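Local atomic coordinates of LPS-assembly lipoprotein LptE (Acinetobacter baumannii, PDB entry 5TSE), a protein that probably binds lipopolysaccharide and, together with LptD, takes part in its assembly at the surface of the outer membrane. Residues Q30-L35 against V40-D45; L72-T77 against D123-Q128; F78-R83 against K87-R92; R92-A97 against T130-A135. All coordinates share one frame; numbering follows the deposited sequence.

Contact 1: Q30-L35 against V40-D45; sequences QLKVYL and VQLSND
Leu35 and Val40 meet where helix 25-37 gives way to the short strand 41-42. One hydrogen bond spans this contact: Val40 N donates to Leu35 O at 3.1 Å. It is bent, with 142° at the hydrogen, the donor lies 32° off the carbonyl plane, and it links residues five apart across the loop between helix and strand. Val40 CG2, beside its own backbone N, packs on the same carbonyl oxygen, 3.5 Å from Leu35 O. The apolar pair here is Leu35 CB and Val40 CB, 4.1 Å apart. Farther out, the side chains of Lys32 and Leu42 cross at about a right angle. Leu42 CD1 rests on the extended aliphatic chain of Lys32, 3.6 Å from CG and nearly as close to CD, while the ammonium end of Lys32 passes on to a salt bridge with Glu28. Within 40-45, Ser43 OG accepts from Asp45 N at 3.1 Å, an ST turn that bends the chain as it leaves the strand. The contact closes a beta-alpha-beta unit: strand 41-42 pairs in parallel with strand 15-19, whose Leu18 touches both Lys32 and Leu35 and whose Leu16 touches Val40, while Tyr34 of the helix packs against helix 110-134.

Contact 2: L72-T77 against D123-Q128; sequences LRLTVT and DDLAQQ. With FMT (formic acid), chain D.
Leu74 and Val76 of strand 68-81 receive Leu125 of helix 110-134, a helix-on-sheet packing in the buried middle of this alpha/beta fold. The axes of the two short segments run in nearly the same direction, 26° apart, and approach to 9.5 Å. Leu74, pointing at the helix, meets Leu125 at about a right angle: its CG, held anti to the backbone N (chi1 -176°), lies 3.6 Å from Leu125 CD2. Helix residues Val121 and Ile122 also touch Leu74. The next side chain, Thr75, points away from the helix, and its CG2 comes within 3.7 Å of O2 of a formic acid molecule, probably left from crystallisation. Val76 returns to the helix side, also touching Val53 of strand 49-64. Thr77 faces the formic acid again, donating from OG1 to its O1 at 2.6 Å; Thr57 OG1 bonds the same molecule. The alternation thus gives the strand an apolar face under the helix and a more polar face, with Thr75 and Thr77, on the other side. No hydrogen bond joins the segments, and one methyl carries the contact from the helix: Leu125 CD2 rests over the notch formed by the two strand side chains, with Val76 CG2 3.4 Å away.

Contact 3: F78-R83 against K87-R92; sequences FQIEDR and KITEPR
Phe78 and Arg92 form an antiparallel hydrogen-bonded pair that opens the hairpin between strands 68-81 and 92-101. Both of its bonds are made: Phe78 N gives to Arg92 O at 2.9 Å, and Arg92 N gives to Phe78 O at 2.8 Å. The same Phe78 carbonyl also receives a CA-H...O contact from Pro91. Beyond this pair the regular pairing stops, and a side chain takes over: Ile80 N donates to Thr89 OG1 at 3.1 Å. That hydroxyl sits between its own backbone N and carbonyl carbon (chi1 72°), which brings it to the neighbouring strand, and it donates in turn to Glu90 O. Ile80 O accepts from Ile88 N at 3.0 Å and, weakly, from Thr89 N. The two ends of the Gln79 amide do different work. NE2 gives to the anti lone pair of Glu81 OE2, an oxygen also in a salt bridge with Arg52, whereas OE1 lies among carbons, 3.1 Å from Lys87 CD and 3.3 Å from Pro91 CG. The Lys87 side chain crosses that of Gln79 at about a right angle, bends at chi3 and ends in a salt bridge, NZ to Glu90 OE1 at 2.7 Å, on the syn side but tilted from the carboxylate plane. Apolar groups fill in: Ile80 CG2 touches Ile88 CD1 at 3.5 Å, and Arg92 CB lies over one face of the Phe78 ring, toward its rim. The chemistry implies that, past Phe78-Arg92, one side-chain acceptor and one carbonyl taking a good and a weak bond hold the two-residue register shift before the single Glu81-Lys87 bridge.

Contact 4: R92-A97 against T130-A135; sequences RTLTAA and TRQISA
Gln132 reaches from the last turns of helix 110-134 to Arg92 and Leu94 on strand 92-101. Its CB leaves the helix toward the strand, and CG, anti to the carbonyl carbon (chi1 -67°), starts an extended chain that carries the amide to the strand; the nearest CA atoms, those of Arg92 and Gln132, are 9.3 Å apart. CD comes within 4.1 Å of both Leu94 CD2 and Arg92 CD, and there the amide divides. Here the C-terminal part of the helix packs over the sheet near 92-101, an outermost strand within the chain, and Leu138 in the following loop touches both Arg92 and Gln132. OE1 turns to the arginine, 3.3 Å from Arg92 CG and 3.4 Å from Arg92 CD. Arg92 NE is also 3.3 Å from OE1, but the angle is too poor for a hydrogen bond. The arginine chain is bent at chi2 and chi3; its guanidinium plane stands 75° from the amide plane, with Gln132 NE2 over one guanidinium face. NE2 also meets a methyl of Leu94, CD2, at 3.5 Å, Leu94 coming from the opposite direction to Gln132.

Contact 2 lies deepest, about 4 Å from the centre of the chain to its own centre, and is wholly apolar between its segments. Contact 4, centred about 8 Å from it, uses the same helix 110-134 but a strand at the sheet edge, and there a polar amide replaces the leucine methyl. Contact 3 shares Arg92 with contact 4 and strand 68-81 with contact 2; lying toward the periphery, it is richest in hydrogen bonds and includes a salt bridge within one segment. Contact 1, likewise peripheral, belongs to the other helix, 25-37, and to the opposite outermost strand. Gln30 packs on Ala126, joining it to contact 2, and Thr130 of contact 4 packs against Leu35.

Contact 1: Q30-L35 against V40-D45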
loop_
_atom_site.group_PDB
_atom_site.type_symbol
_atom_site.label_atom_id
_atom_site.label_comp_id
_atom_site.label_asym_id
_atom_site.label_seq_id
_atom_site.Cartn_x
_atom_site.Cartn_y
_atom_site.Cartn_z
ATOM N N GLN A 30 5.583 6.895 -2.980
ATOM C CA GLN A 30 6.323 5.667 -2.721
ATOM C C GLN A 30 6.002 4.559 -3.727
ATOM O O GLN A 30 6.902 3.811 -4.118
ATOM C CB GLN A 30 6.104 5.197 -1.274
ATOM C CG GLN A 30 6.517 6.244 -0.244
ATOM C CD GLN A 30 7.998 6.599 -0.323
ATOM O OE1 GLN A 30 8.853 5.883 0.202
ATOM N NE2 GLN A 30 8.300 7.731 -0.939
ATOM N N LEU A 31 4.751 4.451 -4.166
ATOM C CA LEU A 31 4.416 3.423 -5.162
ATOM C C LEU A 31 5.161 3.647 -6.440
ATOM O O LEU A 31 5.615 2.691 -7.062
ATOM C CB LEU A 31 2.931 3.393 -5.496
ATOM C CG LEU A 31 2.011 2.782 -4.469
ATOM C CD1 LEU A 31 0.556 2.994 -4.879
ATOM C CD2 LEU A 31 2.344 1.309 -4.290
ATOM N N LYS A 32 5.282 4.911 -6.832
ATOM C CA LYS A 32 5.965 5.268 -8.068
ATOM C C LYS A 32 7.443 4.894 -8.055
ATOM O O LYS A 32 7.914 4.255 -9.000
ATOM C CB LYS A 32 5.773 6.757 -8.392
ATOM C CG LYS A 32 4.368 7.091 -8.872
ATOM C CD LYS A 32 4.198 8.576 -9.159
ATOM C CE LYS A 32 2.810 8.866 -9.708
ATOM N NZ LYS A 32 2.575 10.317 -9.921
ATOM N N VAL A 33 8.168 5.263 -6.994
ATOM C CA VAL A 33 9.607 4.936 -6.925
ATOM C C VAL A 33 9.831 3.424 -7.017
ATOM O O VAL A 33 10.640 2.966 -7.823
ATOM C CB VAL A 33 10.332 5.535 -5.682
ATOM C CG1 VAL A 33 10.176 7.052 -5.653
ATOM C CG2 VAL A 33 9.834 4.946 -4.370
ATOM N N TYR A 34 9.065 2.659 -6.240
ATOM C CA TYR A 34 9.198 1.199 -6.215
ATOM C C TYR A 34 8.694 0.505 -7.489
ATOM O O TYR A 34 9.332 -0.437 -7.964
ATOM C CB TYR A 34 8.555 0.598 -4.942
ATOM C CG TYR A 34 9.171 1.134 -3.668
ATOM C CD1 TYR A 34 10.548 1.061 -3.460
ATOM C CD2 TYR A 34 8.391 1.656 -2.645
ATOM C CE1 TYR A 34 11.134 1.532 -2.300
ATOM C CE2 TYR A 34 8.971 2.133 -1.475
ATOM C CZ TYR A 34 10.349 2.066 -1.309
ATOM O OH TYR A 34 10.958 2.521 -0.152
ATOM N N LEU A 35 7.565 0.943 -8.036
ATOM C CA LEU A 35 7.064 0.358 -9.288
ATOM C C LEU A 35 8.082 0.535 -10.408
ATOM O O LEU A 35 8.423 -0.438 -11.088
ATOM C CB LEU A 35 5.715 0.963 -9.706
ATOM C CG LEU A 35 4.477 0.487 -8.929
ATOM C CD1 LEU A 35 3.288 1.369 -9.236
ATOM C CD2 LEU A 35 4.159 -0.975 -9.239
ATOM N N VAL A 40 8.479 -1.422 -14.010
ATOM C CA VAL A 40 7.142 -1.003 -14.448
ATOM C C VAL A 40 7.258 0.418 -15.002
ATOM O O VAL A 40 8.057 1.215 -14.515
ATOM C CB VAL A 40 6.114 -1.043 -13.294
ATOM C CG1 VAL A 40 4.736 -0.588 -13.767
ATOM C CG2 VAL A 40 6.043 -2.445 -12.698
ATOM N N GLN A 41 6.477 0.724 -16.029
ATOM C CA GLN A 41 6.505 2.043 -16.646
ATOM C C GLN A 41 5.182 2.760 -16.399
ATOM O O GLN A 41 4.126 2.239 -16.753
ATOM C CB GLN A 41 6.739 1.903 -18.146
ATOM C CG GLN A 41 6.968 3.231 -18.859
ATOM C CD GLN A 41 7.082 3.076 -20.362
ATOM O OE1 GLN A 41 7.052 1.958 -20.885
ATOM N NE2 GLN A 41 7.207 4.202 -21.071
ATOM N N LEU A 42 5.243 3.948 -15.791
ATOM C CA LEU A 42 4.042 4.745 -15.533
ATOM C C LEU A 42 3.554 5.263 -16.875
ATOM O O LEU A 42 4.216 6.098 -17.507
ATOM C CB LEU A 42 4.331 5.908 -14.592
ATOM C CG LEU A 42 4.782 5.540 -13.181
ATOM C CD1 LEU A 42 5.124 6.809 -12.409
ATOM C CD2 LEU A 42 3.708 4.726 -12.465
ATOM N N SER A 43 2.399 4.766 -17.306
ATOM C CA SER A 43 1.863 5.126 -18.601
ATOM C C SER A 43 0.360 5.362 -18.583
ATOM O O SER A 43 -0.358 4.895 -17.682
ATOM C CB SER A 43 2.189 3.994 -19.579
ATOM O OG SER A 43 1.863 4.333 -20.911
ATOM N N ASN A 44 -0.084 6.116 -19.589
ATOM C CA ASN A 44 -1.490 6.429 -19.819
ATOM C C ASN A 44 -1.906 5.877 -21.192
ATOM O O ASN A 44 -3.014 6.144 -21.655
ATOM C CB ASN A 44 -1.720 7.941 -19.782
ATOM C CG ASN A 44 -1.155 8.586 -18.530
ATOM O OD1 ASN A 44 0.057 8.545 -18.300
ATOM N ND2 ASN A 44 -2.018 9.220 -17.733
ATOM N N ASP A 45 -1.012 5.107 -21.829
ATOM C CA ASP A 45 -1.267 4.513 -23.150
ATOM C C ASP A 45 -2.440 3.546 -23.086
ATOM O O ASP A 45 -2.661 2.891 -22.064
ATOM C CB ASP A 45 -0.021 3.787 -23.678
ATOM C CG ASP A 45 1.170 4.724 -23.888
ATOM O OD1 ASP A 45 0.975 5.966 -23.922
ATOM O OD2 ASP A 45 2.306 4.204 -24.027
#

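Contact 2: L72-T77 against D123-Q128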
loop_
_atom_site.group_PDB
_atom_site.type_symbol
_atom_site.label_atom_id
_atom_site.label_comp_id
_atom_site.label_asym_id
_atom_site.label_seq_id
_atom_site.Cartn_x
_atom_site.Cartn_y
_atom_site.Cartn_z
ATOM N N LEU A 72 -0.009 1.595 14.878
ATOM C CA LEU A 72 -0.279 2.374 13.682
ATOM C C LEU A 72 -0.387 1.419 12.503
ATOM O O LEU A 72 0.592 0.786 12.121
ATOM C CB LEU A 72 0.841 3.387 13.483
ATOM C CG LEU A 72 1.073 4.298 14.714
ATOM C CD1 LEU A 72 2.363 5.078 14.591
ATOM C CD2 LEU A 72 -0.090 5.247 14.950
ATOM N N ARG A 73 -1.583 1.293 11.947
ATOM C CA ARG A 73 -1.791 0.388 10.837
ATOM C C ARG A 73 -2.250 1.099 9.588
ATOM O O ARG A 73 -2.897 2.134 9.664
ATOM C CB ARG A 73 -2.867 -0.640 11.207
ATOM C CG ARG A 73 -3.205 -1.646 10.104
ATOM C CD ARG A 73 -4.211 -2.718 10.536
ATOM N NE ARG A 73 -3.793 -3.356 11.774
ATOM C CZ ARG A 73 -2.796 -4.234 11.888
ATOM N NH1 ARG A 73 -2.056 -4.598 10.835
ATOM N NH2 ARG A 73 -2.516 -4.738 13.083
ATOM N N LEU A 74 -1.915 0.502 8.445
ATOM C CA LEU A 74 -2.395 0.961 7.153
ATOM C C LEU A 74 -2.835 -0.287 6.404
ATOM O O LEU A 74 -2.099 -1.256 6.299
ATOM C CB LEU A 74 -1.340 1.746 6.372
ATOM C CG LEU A 74 -1.803 2.340 5.031
ATOM C CD1 LEU A 74 -3.156 3.034 5.132
ATOM C CD2 LEU A 74 -0.752 3.306 4.493
ATOM N N THR A 75 -4.062 -0.261 5.910
ATOM C CA THR A 75 -4.628 -1.392 5.197
ATOM C C THR A 75 -5.057 -0.943 3.809
ATOM O O THR A 75 -5.665 0.112 3.665
ATOM C CB THR A 75 -5.830 -1.921 5.985
ATOM O OG1 THR A 75 -5.378 -2.294 7.301
ATOM C CG2 THR A 75 -6.481 -3.099 5.281
ATOM N N VAL A 76 -4.730 -1.727 2.789
ATOM C CA VAL A 76 -5.105 -1.374 1.405
ATOM C C VAL A 76 -5.649 -2.562 0.610
ATOM O O VAL A 76 -5.074 -3.648 0.629
ATOM C CB VAL A 76 -3.915 -0.748 0.619
ATOM C CG1 VAL A 76 -4.235 -0.619 -0.865
ATOM C CG2 VAL A 76 -3.557 0.612 1.173
ATOM N N THR A 77 -6.768 -2.334 -0.074
ATOM C CA THR A 77 -7.379 -3.327 -0.954
ATOM C C THR A 77 -7.196 -2.777 -2.361
ATOM O O THR A 77 -7.482 -1.610 -2.628
ATOM C CB THR A 77 -8.864 -3.569 -0.629
ATOM O OG1 THR A 77 -8.984 -4.074 0.715
ATOM C CG2 THR A 77 -9.486 -4.583 -1.599
ATOM N N ASP A 123 5.733 3.143 3.597
ATOM C CA ASP A 123 6.836 2.615 2.792
ATOM C C ASP A 123 6.744 1.086 2.686
ATOM O O ASP A 123 6.765 0.536 1.594
ATOM C CB ASP A 123 8.164 3.006 3.422
ATOM C CG ASP A 123 9.324 2.705 2.533
ATOM O OD1 ASP A 123 9.391 3.322 1.446
ATOM O OD2 ASP A 123 10.179 1.883 2.924
ATOM N N ASP A 124 6.620 0.423 3.837
ATOM C CA ASP A 124 6.489 -1.040 3.932
ATOM C C ASP A 124 5.358 -1.494 3.022
ATOM O O ASP A 124 5.547 -2.363 2.167
ATOM C CB ASP A 124 6.226 -1.420 5.420
ATOM C CG ASP A 124 5.990 -2.949 5.663
ATOM O OD1 ASP A 124 5.564 -3.678 4.748
ATOM O OD2 ASP A 124 6.199 -3.409 6.811
ATOM N N LEU A 125 4.194 -0.871 3.168
ATOM C CA LEU A 125 3.043 -1.239 2.358
ATOM C C LEU A 125 3.273 -0.983 0.862
ATOM O O LEU A 125 2.882 -1.799 0.049
ATOM C CB LEU A 125 1.772 -0.543 2.849
ATOM C CG LEU A 125 0.473 -0.978 2.164
ATOM C CD1 LEU A 125 0.321 -2.499 2.198
ATOM C CD2 LEU A 125 -0.725 -0.317 2.809
ATOM N N ALA A 126 3.926 0.121 0.503
ATOM C CA ALA A 126 4.217 0.401 -0.915
ATOM C C ALA A 126 5.029 -0.749 -1.535
ATOM O O ALA A 126 4.770 -1.175 -2.676
ATOM C CB ALA A 126 4.967 1.728 -1.065
ATOM N N GLN A 127 5.991 -1.261 -0.761
ATOM C CA GLN A 127 6.847 -2.366 -1.199
ATOM C C GLN A 127 6.049 -3.671 -1.338
ATOM O O GLN A 127 6.259 -4.399 -2.300
ATOM C CB GLN A 127 8.065 -2.531 -0.258
ATOM C CG GLN A 127 8.941 -1.283 -0.196
ATOM C CD GLN A 127 10.227 -1.459 0.608
ATOM O OE1 GLN A 127 10.913 -2.470 0.496
ATOM N NE2 GLN A 127 10.578 -0.445 1.393
ATOM N N GLN A 128 5.123 -3.958 -0.416
ATOM C CA GLN A 128 4.296 -5.186 -0.531
ATOM C C GLN A 128 3.392 -5.139 -1.760
ATOM O O GLN A 128 3.201 -6.146 -2.433
ATOM C CB GLN A 128 3.386 -5.425 0.682
ATOM C CG GLN A 128 4.061 -5.723 2.000
ATOM C CD GLN A 128 3.021 -5.936 3.100
ATOM O OE1 GLN A 128 2.182 -6.851 3.028
ATOM N NE2 GLN A 128 3.069 -5.106 4.115
HETATM C C FMT D . -9.786 -1.763 3.665
HETATM O O1 FMT D . -9.610 -2.554 2.755
HETATM O O2 FMT D . -8.917 -0.771 3.822
#

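Contact 3: F78-R83 against K87-R92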
loop_
_atom_site.group_PDB
_atom_site.type_symbol
_atom_site.label_atom_id
_atom_site.label_comp_id
_atom_site.label_asym_id
_atom_site.label_seq_id
_atom_site.Cartn_x
_atom_site.Cartn_y
_atom_site.Cartn_z
ATOM N N PHE A 78 -6.687 -3.598 -3.262
ATOM C CA PHE A 78 -6.463 -3.161 -4.626
ATOM C C PHE A 78 -6.610 -4.307 -5.615
ATOM O O PHE A 78 -6.467 -5.478 -5.261
ATOM C CB PHE A 78 -5.063 -2.571 -4.749
ATOM C CG PHE A 78 -3.970 -3.593 -4.674
ATOM C CD1 PHE A 78 -3.481 -4.026 -3.443
ATOM C CD2 PHE A 78 -3.416 -4.125 -5.838
ATOM C CE1 PHE A 78 -2.471 -4.971 -3.375
ATOM C CE2 PHE A 78 -2.400 -5.071 -5.776
ATOM C CZ PHE A 78 -1.928 -5.497 -4.544
ATOM N N GLN A 79 -6.867 -3.951 -6.865
ATOM C CA GLN A 79 -7.004 -4.929 -7.926
ATOM C C GLN A 79 -6.569 -4.283 -9.219
ATOM O O GLN A 79 -6.741 -3.081 -9.395
ATOM C CB GLN A 79 -8.455 -5.402 -8.035
ATOM C CG GLN A 79 -9.440 -4.353 -8.525
ATOM C CD GLN A 79 -10.897 -4.789 -8.424
ATOM O OE1 GLN A 79 -11.213 -5.855 -7.893
ATOM N NE2 GLN A 79 -11.796 -3.950 -8.932
ATOM N N ILE A 80 -5.988 -5.067 -10.116
ATOM C CA ILE A 80 -5.597 -4.541 -11.412
ATOM C C ILE A 80 -6.823 -4.554 -12.332
ATOM O O ILE A 80 -7.610 -5.503 -12.336
ATOM C CB ILE A 80 -4.499 -5.374 -12.092
ATOM C CG1 ILE A 80 -3.273 -5.529 -11.192
ATOM C CG2 ILE A 80 -4.094 -4.728 -13.414
ATOM C CD1 ILE A 80 -2.543 -4.246 -10.896
ATOM N N GLU A 81 -6.969 -3.487 -13.103
ATOM C CA GLU A 81 -8.034 -3.359 -14.081
ATOM C C GLU A 81 -7.395 -2.860 -15.352
ATOM O O GLU A 81 -6.309 -2.282 -15.311
ATOM C CB GLU A 81 -9.070 -2.318 -13.654
ATOM C CG GLU A 81 -9.851 -2.636 -12.391
ATOM C CD GLU A 81 -10.873 -1.569 -12.059
ATOM O OE1 GLU A 81 -10.940 -0.542 -12.776
ATOM O OE2 GLU A 81 -11.613 -1.745 -11.074
ATOM N N ASP A 82 -8.060 -3.091 -16.478
ATOM C CA ASP A 82 -7.582 -2.564 -17.758
ATOM C C ASP A 82 -8.233 -1.190 -17.923
ATOM O O ASP A 82 -9.063 -0.790 -17.107
ATOM C CB ASP A 82 -7.915 -3.501 -18.934
ATOM C CG ASP A 82 -9.403 -3.703 -19.137
ATOM O OD1 ASP A 82 -10.200 -2.871 -18.665
ATOM O OD2 ASP A 82 -9.780 -4.694 -19.794
ATOM N N ARG A 83 -7.897 -0.487 -18.993
ATOM C CA ARG A 83 -8.454 0.850 -19.221
ATOM C C ARG A 83 -9.925 0.893 -19.678
ATOM O O ARG A 83 -10.479 1.975 -19.863
ATOM C CB ARG A 83 -7.542 1.636 -20.155
ATOM C CG ARG A 83 -6.184 1.889 -19.512
ATOM C CD ARG A 83 -5.229 2.579 -20.462
ATOM N NE ARG A 83 -5.787 3.836 -20.936
ATOM C CZ ARG A 83 -5.726 4.996 -20.288
ATOM N NH1 ARG A 83 -5.121 5.100 -19.101
ATOM N NH2 ARG A 83 -6.289 6.069 -20.830
ATOM N N LYS A 87 -12.194 -5.865 -14.570
ATOM C CA LYS A 87 -11.392 -6.323 -13.468
ATOM C C LYS A 87 -10.576 -7.473 -14.011
ATOM O O LYS A 87 -11.151 -8.401 -14.576
ATOM C CB LYS A 87 -12.308 -6.796 -12.341
ATOM C CG LYS A 87 -11.588 -7.259 -11.092
ATOM C CD LYS A 87 -12.534 -7.711 -9.987
ATOM C CE LYS A 87 -13.289 -8.983 -10.341
ATOM N NZ LYS A 87 -14.121 -9.440 -9.197
ATOM N N ILE A 88 -9.250 -7.412 -13.898
ATOM C CA ILE A 88 -8.429 -8.522 -14.405
ATOM C C ILE A 88 -7.870 -9.422 -13.281
ATOM O O ILE A 88 -7.404 -10.527 -13.556
ATOM C CB ILE A 88 -7.358 -8.071 -15.427
ATOM C CG1 ILE A 88 -6.159 -7.403 -14.777
ATOM C CG2 ILE A 88 -7.995 -7.158 -16.478
ATOM C CD1 ILE A 88 -5.031 -7.194 -15.763
ATOM N N THR A 89 -7.921 -8.950 -12.032
ATOM C CA THR A 89 -7.500 -9.755 -10.870
ATOM C C THR A 89 -8.522 -9.539 -9.779
ATOM O O THR A 89 -9.210 -8.528 -9.769
ATOM C CB THR A 89 -6.157 -9.328 -10.251
ATOM O OG1 THR A 89 -6.315 -8.082 -9.562
ATOM C CG2 THR A 89 -5.069 -9.225 -11.294
ATOM N N GLU A 90 -8.626 -10.472 -8.844
ATOM C CA GLU A 90 -9.554 -10.271 -7.746
ATOM C C GLU A 90 -8.907 -9.288 -6.780
ATOM O O GLU A 90 -7.676 -9.111 -6.809
ATOM C CB GLU A 90 -9.901 -11.594 -7.056
ATOM C CG GLU A 90 -10.656 -12.574 -7.951
ATOM C CD GLU A 90 -12.011 -12.053 -8.420
ATOM O OE1 GLU A 90 -12.549 -11.110 -7.803
ATOM O OE2 GLU A 90 -12.555 -12.600 -9.404
ATOM N N PRO A 91 -9.727 -8.609 -5.949
ATOM C CA PRO A 91 -9.138 -7.677 -4.990
ATOM C C PRO A 91 -8.167 -8.380 -4.044
ATOM O O PRO A 91 -8.315 -9.555 -3.775
ATOM C CB PRO A 91 -10.344 -7.127 -4.213
ATOM C CG PRO A 91 -11.556 -7.481 -4.998
ATOM C CD PRO A 91 -11.203 -8.628 -5.898
ATOM N N ARG A 92 -7.169 -7.646 -3.580
ATOM C CA ARG A 92 -6.161 -8.144 -2.661
ATOM C C ARG A 92 -6.027 -7.115 -1.539
ATOM O O ARG A 92 -5.816 -5.941 -1.821
ATOM C CB ARG A 92 -4.843 -8.312 -3.408
ATOM C CG ARG A 92 -3.625 -8.551 -2.535
ATOM C CD ARG A 92 -3.721 -9.813 -1.684
ATOM N NE ARG A 92 -3.759 -11.033 -2.486
ATOM C CZ ARG A 92 -3.794 -12.262 -1.984
ATOM N NH1 ARG A 92 -3.794 -12.457 -0.668
ATOM N NH2 ARG A 92 -3.825 -13.305 -2.802
#

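Contact 4: R92-A97 against T130-A135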
loop_
_atom_site.group_PDB
_atom_site.type_symbol
_atom_site.label_atom_id
_atom_site.label_comp_id
_atom_site.label_asym_id
_atom_site.label_seq_id
_atom_site.Cartn_x
_atom_site.Cartn_y
_atom_site.Cartn_z
ATOM N N ARG A 92 -7.169 -7.646 -3.580
ATOM C CA ARG A 92 -6.161 -8.144 -2.661
ATOM C C ARG A 92 -6.027 -7.115 -1.539
ATOM O O ARG A 92 -5.816 -5.941 -1.821
ATOM C CB ARG A 92 -4.843 -8.312 -3.408
ATOM C CG ARG A 92 -3.625 -8.551 -2.535
ATOM C CD ARG A 92 -3.721 -9.813 -1.684
ATOM N NE ARG A 92 -3.759 -11.033 -2.486
ATOM C CZ ARG A 92 -3.794 -12.262 -1.984
ATOM N NH1 ARG A 92 -3.794 -12.457 -0.668
ATOM N NH2 ARG A 92 -3.825 -13.305 -2.802
ATOM N N THR A 93 -6.158 -7.565 -0.287
ATOM C CA THR A 93 -6.078 -6.709 0.896
ATOM C C THR A 93 -4.764 -6.930 1.655
ATOM O O THR A 93 -4.505 -8.036 2.118
ATOM C CB THR A 93 -7.272 -6.994 1.837
ATOM O OG1 THR A 93 -8.493 -6.677 1.155
ATOM C CG2 THR A 93 -7.199 -6.168 3.122
ATOM N N LEU A 94 -3.943 -5.883 1.784
ATOM C CA LEU A 94 -2.658 -5.975 2.494
ATOM C C LEU A 94 -2.624 -4.999 3.653
ATOM O O LEU A 94 -3.388 -4.053 3.692
ATOM C CB LEU A 94 -1.490 -5.671 1.568
ATOM C CG LEU A 94 -1.442 -6.445 0.260
ATOM C CD1 LEU A 94 -0.144 -6.123 -0.471
ATOM C CD2 LEU A 94 -1.568 -7.940 0.507
ATOM N N THR A 95 -1.706 -5.219 4.584
ATOM C CA THR A 95 -1.620 -4.370 5.741
ATOM C C THR A 95 -0.205 -4.301 6.280
ATOM O O THR A 95 0.561 -5.253 6.167
ATOM C CB THR A 95 -2.571 -4.875 6.850
ATOM O OG1 THR A 95 -2.667 -3.903 7.891
ATOM C CG2 THR A 95 -2.099 -6.208 7.445
ATOM N N ALA A 96 0.144 -3.156 6.840
ATOM C CA ALA A 96 1.461 -2.972 7.449
ATOM C C ALA A 96 1.206 -2.321 8.780
ATOM O O ALA A 96 0.226 -1.596 8.931
ATOM C CB ALA A 96 2.348 -2.097 6.584
ATOM N N ALA A 97 2.085 -2.563 9.746
ATOM C CA ALA A 97 1.895 -2.013 11.063
ATOM C C ALA A 97 3.151 -1.962 11.903
ATOM O O ALA A 97 4.023 -2.807 11.778
ATOM C CB ALA A 97 0.856 -2.854 11.790
ATOM N N THR A 130 3.876 -3.426 -4.489
ATOM C CA THR A 130 4.770 -3.556 -5.618
ATOM C C THR A 130 5.279 -5.002 -5.783
ATOM O O THR A 130 5.399 -5.504 -6.906
ATOM C CB THR A 130 5.926 -2.558 -5.469
ATOM O OG1 THR A 130 5.390 -1.229 -5.531
ATOM C CG2 THR A 130 6.926 -2.729 -6.556
ATOM N N ARG A 131 5.542 -5.663 -4.660
ATOM C CA ARG A 131 6.010 -7.050 -4.659
ATOM C C ARG A 131 4.975 -7.932 -5.354
ATOM O O ARG A 131 5.293 -8.615 -6.328
ATOM C CB ARG A 131 6.200 -7.564 -3.215
ATOM C CG ARG A 131 6.945 -8.895 -3.062
ATOM C CD ARG A 131 8.467 -8.764 -3.204
ATOM N NE ARG A 131 9.088 -8.004 -2.101
ATOM C CZ ARG A 131 9.384 -6.690 -2.103
ATOM N NH1 ARG A 131 9.139 -5.910 -3.165
ATOM N NH2 ARG A 131 9.942 -6.141 -1.017
ATOM N N GLN A 132 3.733 -7.894 -4.869
ATOM C CA GLN A 132 2.683 -8.747 -5.433
ATOM C C GLN A 132 2.365 -8.519 -6.903
ATOM O O GLN A 132 1.876 -9.433 -7.564
ATOM C CB GLN A 132 1.405 -8.726 -4.594
ATOM C CG GLN A 132 1.596 -9.380 -3.229
ATOM C CD GLN A 132 0.298 -9.857 -2.609
ATOM O OE1 GLN A 132 -0.730 -9.946 -3.277
ATOM N NE2 GLN A 132 0.355 -10.217 -1.342
ATOM N N ILE A 133 2.641 -7.321 -7.406
ATOM C CA ILE A 133 2.436 -7.022 -8.826
ATOM C C ILE A 133 3.594 -7.636 -9.618
ATOM O O ILE A 133 3.377 -8.448 -10.510
ATOM C CB ILE A 133 2.342 -5.499 -9.068
ATOM C CG1 ILE A 133 1.016 -4.980 -8.508
ATOM C CG2 ILE A 133 2.424 -5.152 -10.547
ATOM C CD1 ILE A 133 0.894 -3.479 -8.521
ATOM N N SER A 134 4.814 -7.250 -9.255
ATOM C CA SER A 134 6.042 -7.729 -9.907
ATOM C C SER A 134 6.215 -9.250 -9.843
ATOM O O SER A 134 6.779 -9.845 -10.754
ATOM C CB SER A 134 7.260 -7.054 -9.271
ATOM O OG SER A 134 7.322 -7.336 -7.879
ATOM N N ALA A 135 5.722 -9.855 -8.762
ATOM C CA ALA A 135 5.793 -11.308 -8.546
ATOM C C ALA A 135 4.522 -12.055 -8.997
ATOM O O ALA A 135 4.391 -13.243 -8.722
ATOM C CB ALA A 135 6.080 -11.605 -7.073
#